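Side-chain contact in Kid toxin protein (Escherichia coli, PDB 1M1F), which acts as the toxin of a plasmid-maintenance toxin-antitoxin pair, probably as an endoribonuclease, and kills daughter cells that lose the plasmid: residues L90-V93 / P94-I97. Numbering follows the deposited sequence.
Sequences LERV and PETI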
ATOM      1  N   LEU A  90     -14.220 -13.988   0.459  1.00  9.64           N
ATOM      2  CA  LEU A  90     -14.934 -14.527   1.609  1.00 10.11           C
ATOM      3  C   LEU A  90     -16.282 -13.855   1.867  1.00 10.23           C
ATOM      4  O   LEU A  90     -17.303 -14.538   1.963  1.00 11.02           O
ATOM      5  CB  LEU A  90     -14.075 -14.416   2.870  1.00 10.18           C
ATOM      6  CG  LEU A  90     -12.720 -15.124   2.835  1.00 11.93           C
ATOM      7  CD1 LEU A  90     -12.073 -15.018   4.201  1.00 12.32           C
ATOM      8  CD2 LEU A  90     -12.874 -16.573   2.413  1.00 13.07           C
ATOM      9  N   GLU A  91     -16.297 -12.530   1.962  1.00  9.47           N
ATOM     10  CA  GLU A  91     -17.481 -11.806   2.414  1.00  9.39           C
ATOM     11  C   GLU A  91     -17.207 -10.319   2.285  1.00  9.50           C
ATOM     12  O   GLU A  91     -16.126  -9.915   1.854  1.00 10.55           O
ATOM     13  CB  GLU A  91     -17.788 -12.146   3.877  1.00  9.52           C
ATOM     14  CG  GLU A  91     -16.685 -11.729   4.829  1.00  9.72           C
ATOM     15  CD  GLU A  91     -16.919 -12.164   6.258  1.00 11.45           C
ATOM     16  OE1 GLU A  91     -18.052 -12.547   6.604  1.00 13.43           O
ATOM     17  OE2 GLU A  91     -15.966 -12.100   7.053  1.00 10.93           O
ATOM     18  N   ARG A  92     -18.180  -9.500   2.639  1.00  9.57           N
ATOM     19  CA  ARG A  92     -18.008  -8.059   2.617  1.00 10.90           C
ATOM     20  C   ARG A  92     -18.133  -7.517   4.015  1.00 10.21           C
ATOM     21  O   ARG A  92     -18.875  -8.070   4.834  1.00 11.98           O
ATOM     22  CB  ARG A  92     -19.128  -7.370   1.856  1.00 12.13           C
ATOM     23  CG  ARG A  92     -19.473  -7.795   0.472  1.00 15.43           C
ATOM     24  CD  ARG A  92     -20.365  -6.718  -0.147  1.00 18.07           C
ATOM     25  NE  ARG A  92     -19.811  -5.437   0.280  1.00 20.83           N
ATOM     26  CZ  ARG A  92     -19.506  -4.406  -0.495  1.00 22.45           C
ATOM     27  NH1 ARG A  92     -19.788  -4.404  -1.792  1.00 22.90           N
ATOM     28  NH2 ARG A  92     -18.950  -3.344   0.066  1.00 22.34           N
ATOM     29  N   VAL A  93     -17.475  -6.398   4.287  1.00  9.24           N
ATOM     30  CA  VAL A  93     -17.662  -5.726   5.563  1.00  8.95           C
ATOM     31  C   VAL A  93     -18.715  -4.633   5.394  1.00  8.91           C
ATOM     32  O   VAL A  93     -18.927  -4.141   4.294  1.00  9.19           O
ATOM     33  CB  VAL A  93     -16.366  -5.065   6.081  1.00  8.55           C
ATOM     34  CG1 VAL A  93     -15.277  -6.101   6.236  1.00  9.34           C
ATOM     35  CG2 VAL A  93     -15.895  -3.911   5.179  1.00  7.66           C
ATOM     36  N   PRO A  94     -19.384  -4.255   6.481  1.00  9.44           N
ATOM     37  CA  PRO A  94     -20.299  -3.110   6.438  1.00  9.84           C
ATOM     38  C   PRO A  94     -19.571  -1.825   6.053  1.00  9.92           C
ATOM     39  O   PRO A  94     -18.372  -1.682   6.326  1.00  8.75           O
ATOM     40  CB  PRO A  94     -20.814  -3.003   7.880  1.00 10.03           C
ATOM     41  CG  PRO A  94     -20.475  -4.259   8.543  1.00 11.17           C
ATOM     42  CD  PRO A  94     -19.353  -4.905   7.802  1.00  9.87           C
ATOM     43  N   GLU A  95     -20.298  -0.891   5.442  1.00 10.17           N
ATOM     44  CA  GLU A  95     -19.713   0.385   5.043  1.00 11.43           C
ATOM     45  C   GLU A  95     -19.133   1.152   6.227  1.00 10.66           C
ATOM     46  O   GLU A  95     -18.149   1.857   6.063  1.00 10.47           O
ATOM     47  CB  GLU A  95     -20.714   1.248   4.255  1.00 12.47           C
ATOM     48  CG  GLU A  95     -21.110   0.697   2.891  1.00 16.13           C
ATOM     49  CD  GLU A  95     -19.928   0.392   1.986  1.00 20.43           C
ATOM     50  OE1 GLU A  95     -18.986   1.215   1.915  1.00 23.44           O
ATOM     51  OE2 GLU A  95     -19.944  -0.675   1.337  1.00 23.03           O
ATOM     52  N   THR A  96     -19.702   1.021   7.419  1.00 10.40           N
ATOM     53  CA  THR A  96     -19.120   1.695   8.561  1.00 10.46           C
ATOM     54  C   THR A  96     -17.659   1.277   8.773  1.00  9.81           C
ATOM     55  O   THR A  96     -16.806   2.122   9.017  1.00 10.23           O
ATOM     56  CB  THR A  96     -19.917   1.418   9.829  1.00 10.92           C
ATOM     57  OG1 THR A  96     -20.204   0.019   9.910  1.00 12.72           O
ATOM     58  CG2 THR A  96     -21.284   2.110   9.800  1.00 12.06           C
ATOM     59  N   ILE A  97     -17.376  -0.023   8.713  1.00  8.88           N
ATOM     60  CA  ILE A  97     -16.001  -0.505   8.866  1.00  8.83           C
ATOM     61  C   ILE A  97     -15.134   0.034   7.743  1.00  8.10           C
ATOM     62  O   ILE A  97     -14.040   0.544   7.976  1.00  7.52           O
ATOM     63  CB  ILE A  97     -15.935  -2.054   8.838  1.00  9.35           C
ATOM     64  CG1 ILE A  97     -16.543  -2.660  10.105  1.00 11.15           C
ATOM     65  CG2 ILE A  97     -14.490  -2.535   8.650  1.00  9.19           C
ATOM     66  CD1 ILE A  97     -15.865  -2.251  11.396  1.00 12.82           C
TER
HETATM   67  O   HOH W   1     -17.721  -2.375   2.139  1.00 22.62           O
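The guanidinium of Arg92 and the carboxylate of Glu95 are twisted against each other, their planes 63° apart. OE2 of Glu95 comes to the guanidinium obliquely. Glu95 OE2 forms a salt bridge with Arg92 NH2 at 3.1 Å. A water does sit in the guanidinium plane, at its edge, where it accepts a bond from NH2 of Arg92 at 2.6 Å. The same water donates to Glu95 OE2 at 2.9 Å and to the backbone O of Val93 at 3.0 Å. Two bends bring the charges together: Arg92 turns at chi3 (40°), and Glu95 folds at chi2 (-54°).

Apolar contacts accompany the polar ones. Val93 CB and Pro94 CD sit 3.5 Å apart because the two residues are bonded neighbours. CG2 of Val93 reaches CG2 of Ile97, in the first turn of helix 95-106, at 4.0 Å. Val93 also packs on Ile6 of strand 5-10, and Ile97 on Val64.

The contact joins strand 88-92, outermost in the sheet of this chain, to the C-terminal helix of this PemK/MazF family toxin, with Pro94 as N-cap residue. Glu95 stands in the first turn, where its negative charge probably suits the helix dipole. Direct and water-mediated links to Arg92 thus tie the strand end to the helix start, and the water also engages the carbonyl between them.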